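Local coordinates for protein AlyGC (Glaciecola chathamensis, PDB 5GKD) that probably cleaves alginate by beta-elimination, as a polysaccharide lyase of family 6 that binds calcium, at residues E232-L237 / V604-I609. Numbering follows the deposited sequence.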
ATOM      1  N   GLU A 232      13.753  -6.511 -31.057  1.00 19.78           N
ATOM      2  CA  GLU A 232      14.262  -6.626 -29.695  1.00 21.37           C
ATOM      3  C   GLU A 232      13.134  -6.708 -28.675  1.00 20.34           C
ATOM      4  O   GLU A 232      13.226  -6.167 -27.578  1.00 20.47           O
ATOM      5  CB  GLU A 232      15.217  -5.474 -29.370  1.00 19.66           C
ATOM      6  CG  GLU A 232      16.500  -5.522 -30.181  1.00 22.56           C
ATOM      7  CD  GLU A 232      17.516  -4.428 -29.810  1.00 26.95           C
ATOM      8  OE1 GLU A 232      17.261  -3.620 -28.884  1.00 26.58           O
ATOM      9  OE2 GLU A 232      18.575  -4.382 -30.461  1.00 27.98           O
ATOM     10  N   SER A 233      12.069  -7.412 -29.027  1.00 19.33           N
ATOM     11  CA  SER A 233      10.903  -7.495 -28.168  1.00 20.79           C
ATOM     12  C   SER A 233      10.988  -8.751 -27.321  1.00 22.56           C
ATOM     13  O   SER A 233      11.146  -9.865 -27.843  1.00 16.06           O
ATOM     14  CB  SER A 233       9.602  -7.472 -28.974  1.00 20.47           C
ATOM     15  OG  SER A 233       9.362  -6.189 -29.524  1.00 17.78           O
ATOM     16  N   ARG A 234      10.844  -8.545 -26.015  1.00 17.86           N
ATOM     17  CA  ARG A 234      11.041  -9.546 -24.975  1.00 19.11           C
ATOM     18  C   ARG A 234       9.784 -10.397 -24.804  1.00 20.59           C
ATOM     19  O   ARG A 234       9.138 -10.409 -23.758  1.00 23.06           O
ATOM     20  CB  ARG A 234      11.401  -8.821 -23.688  1.00 19.99           C
ATOM     21  CG  ARG A 234      12.262  -9.538 -22.717  1.00 22.36           C
ATOM     22  CD  ARG A 234      12.554  -8.590 -21.568  1.00 20.09           C
ATOM     23  NE  ARG A 234      13.288  -9.205 -20.472  1.00 23.56           N
ATOM     24  CZ  ARG A 234      12.724  -9.849 -19.461  1.00 22.26           C
ATOM     25  NH1 ARG A 234      11.405 -10.008 -19.408  1.00 24.41           N
ATOM     26  NH2 ARG A 234      13.476 -10.340 -18.504  1.00 25.03           N
ATOM     27  N   GLY A 235       9.438 -11.102 -25.870  1.00 21.77           N
ATOM     28  CA  GLY A 235       8.199 -11.855 -25.884  1.00 19.05           C
ATOM     29  C   GLY A 235       8.033 -12.546 -27.216  1.00 20.39           C
ATOM     30  O   GLY A 235       8.997 -12.707 -27.968  1.00 18.90           O
ATOM     31  N   THR A 236       6.788 -12.924 -27.512  1.00 18.31           N
ATOM     32  CA  THR A 236       6.466 -13.810 -28.615  1.00 17.01           C
ATOM     33  C   THR A 236       5.203 -13.339 -29.325  1.00 17.83           C
ATOM     34  O   THR A 236       4.430 -12.528 -28.809  1.00 18.87           O
ATOM     35  CB  THR A 236       6.232 -15.256 -28.144  1.00 20.74           C
ATOM     36  OG1 THR A 236       5.011 -15.332 -27.390  1.00 18.25           O
ATOM     37  CG2 THR A 236       7.374 -15.740 -27.271  1.00 17.09           C
ATOM     38  N   LEU A 237       5.008 -13.877 -30.525  1.00 16.78           N
ATOM     39  CA  LEU A 237       3.714 -13.921 -31.191  1.00 16.95           C
ATOM     40  C   LEU A 237       3.081 -15.260 -30.838  1.00 18.32           C
ATOM     41  O   LEU A 237       3.490 -16.294 -31.362  1.00 20.84           O
ATOM     42  CB  LEU A 237       3.893 -13.773 -32.696  1.00 15.73           C
ATOM     43  CG  LEU A 237       2.701 -13.555 -33.624  1.00 18.38           C
ATOM     44  CD1 LEU A 237       3.201 -13.268 -35.052  1.00 19.43           C
ATOM     45  CD2 LEU A 237       1.724 -14.698 -33.616  1.00 17.52           C
ATOM     46  N   VAL A 604      10.802  -7.833  -8.615  1.00 16.68           N
ATOM     47  CA  VAL A 604      12.138  -7.657  -9.178  1.00 18.91           C
ATOM     48  C   VAL A 604      12.376  -8.625 -10.335  1.00 19.84           C
ATOM     49  O   VAL A 604      12.106  -9.824 -10.227  1.00 18.60           O
ATOM     50  CB  VAL A 604      13.226  -7.827  -8.092  1.00 19.60           C
ATOM     51  CG1 VAL A 604      13.139  -9.211  -7.431  1.00 16.51           C
ATOM     52  CG2 VAL A 604      14.621  -7.593  -8.676  1.00 16.83           C
ATOM     53  N   GLU A 605      12.900  -8.111 -11.450  1.00 20.45           N
ATOM     54  CA  GLU A 605      13.217  -8.979 -12.575  1.00 20.19           C
ATOM     55  C   GLU A 605      14.576  -9.658 -12.395  1.00 19.67           C
ATOM     56  O   GLU A 605      14.681 -10.875 -12.550  1.00 21.95           O
ATOM     57  CB  GLU A 605      13.170  -8.189 -13.889  1.00 20.10           C
ATOM     58  CG  GLU A 605      13.261  -9.067 -15.141  1.00 18.87           C
ATOM     59  CD  GLU A 605      12.068  -9.998 -15.340  1.00 22.40           C
ATOM     60  OE1 GLU A 605      11.022  -9.823 -14.684  1.00 21.71           O
ATOM     61  OE2 GLU A 605      12.177 -10.917 -16.179  1.00 24.10           O
ATOM     62  N   TYR A 606      15.619  -8.887 -12.079  1.00 19.61           N
ATOM     63  CA  TYR A 606      16.975  -9.392 -11.863  1.00 20.83           C
ATOM     64  C   TYR A 606      17.490  -8.895 -10.522  1.00 21.53           C
ATOM     65  O   TYR A 606      17.702  -7.693 -10.353  1.00 24.54           O
ATOM     66  CB  TYR A 606      17.934  -8.938 -12.962  1.00 23.16           C
ATOM     67  CG  TYR A 606      17.553  -9.355 -14.343  1.00 22.65           C
ATOM     68  CD1 TYR A 606      17.895 -10.616 -14.842  1.00 22.59           C
ATOM     69  CD2 TYR A 606      16.861  -8.489 -15.162  1.00 23.15           C
ATOM     70  CE1 TYR A 606      17.544 -10.996 -16.137  1.00 19.03           C
ATOM     71  CE2 TYR A 606      16.508  -8.853 -16.433  1.00 24.20           C
ATOM     72  CZ  TYR A 606      16.841 -10.101 -16.912  1.00 23.75           C
ATOM     73  OH  TYR A 606      16.471 -10.411 -18.186  1.00 27.04           O
ATOM     74  N   LEU A 607      17.710  -9.812  -9.589  1.00 21.48           N
ATOM     75  CA  LEU A 607      18.431  -9.539  -8.353  1.00 23.41           C
ATOM     76  C   LEU A 607      19.825 -10.144  -8.472  1.00 22.88           C
ATOM     77  O   LEU A 607      19.955 -11.365  -8.611  1.00 22.31           O
ATOM     78  CB  LEU A 607      17.701 -10.158  -7.163  1.00 21.22           C
ATOM     79  CG  LEU A 607      17.814  -9.603  -5.754  1.00 24.79           C
ATOM     80  CD1 LEU A 607      17.783 -10.727  -4.754  1.00 23.67           C
ATOM     81  CD2 LEU A 607      18.983  -8.690  -5.539  1.00 24.88           C
ATOM     82  N   THR A 608      20.857  -9.305  -8.402  1.00 25.48           N
ATOM     83  CA  THR A 608      22.238  -9.768  -8.514  1.00 25.56           C
ATOM     84  C   THR A 608      23.069  -9.239  -7.351  1.00 24.94           C
ATOM     85  O   THR A 608      23.085  -8.031  -7.105  1.00 23.85           O
ATOM     86  CB  THR A 608      22.868  -9.334  -9.845  1.00 26.97           C
ATOM     87  OG1 THR A 608      22.186  -9.967 -10.923  1.00 29.37           O
ATOM     88  CG2 THR A 608      24.334  -9.748  -9.902  1.00 30.01           C
ATOM     89  N   ILE A 609      23.752 -10.137  -6.638  1.00 26.34           N
ATOM     90  CA  ILE A 609      24.676  -9.779  -5.555  1.00 24.98           C
ATOM     91  C   ILE A 609      25.963 -10.558  -5.778  1.00 26.28           C
ATOM     92  O   ILE A 609      25.968 -11.786  -5.665  1.00 28.83           O
ATOM     93  CB  ILE A 609      24.109 -10.085  -4.159  1.00 26.00           C
ATOM     94  CG1 ILE A 609      22.849  -9.284  -3.877  1.00 24.40           C
ATOM     95  CG2 ILE A 609      25.126  -9.770  -3.088  1.00 26.56           C
ATOM     96  CD1 ILE A 609      22.254  -9.592  -2.517  1.00 20.93           C
TER
HETATM   97  O   HOH W   1       9.667 -11.337 -17.348  1.00 23.83           O
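The interface between the two parallel beta-helices of the chain is bridged here by one arginine, Arg234, which reaches from a turn of the N-terminal beta-helix to Glu605 and Tyr606 of the C-terminal one. That the side chains alone make the join follows from the backbones, whose closest CA atoms, those of Arg234 and Glu605, are 12.6 Å apart. Arg234 is the central residue of an inverse gamma turn; its CG is roughly anti to the backbone N (chi1 -151°) and the chain extended from there to NE, which carries the guanidinium across. Its NH2 serves two acceptors. Glu605 OE2 lies 2.7 Å from Arg234 NH2 in a salt bridge, met on the anti side and well out of the carboxylate plane, the two flat groups being turned 79° apart. Tyr606 OH, 3.0 Å from the same NH2, sits in the guanidinium plane, and the N-H...O angle of 163° marks a nearly straight bond. The O of a water accepts from Arg234 NH1 and lies 2.8 Å from Glu605 OE2, to which it donates, a water-mediated second link. Glu605 OE1 bonds Tyr602 OH, while Tyr606 OH is also hydrogen-bonded to Asp258 OD2 of the N-terminal beta-helix and its ring stacks on His637. A leucine in place of Arg234 would probably leave the carboxylate of the buried Glu605 without this salt-bridge partner and Tyr606 OH without the N-H it accepts. Side-chain bonds from a loop thus join two beta-helix domains, the first of the chondroitinase B family in the pectate lyase-like clan, whose fold is the right-handed parallel beta-helix.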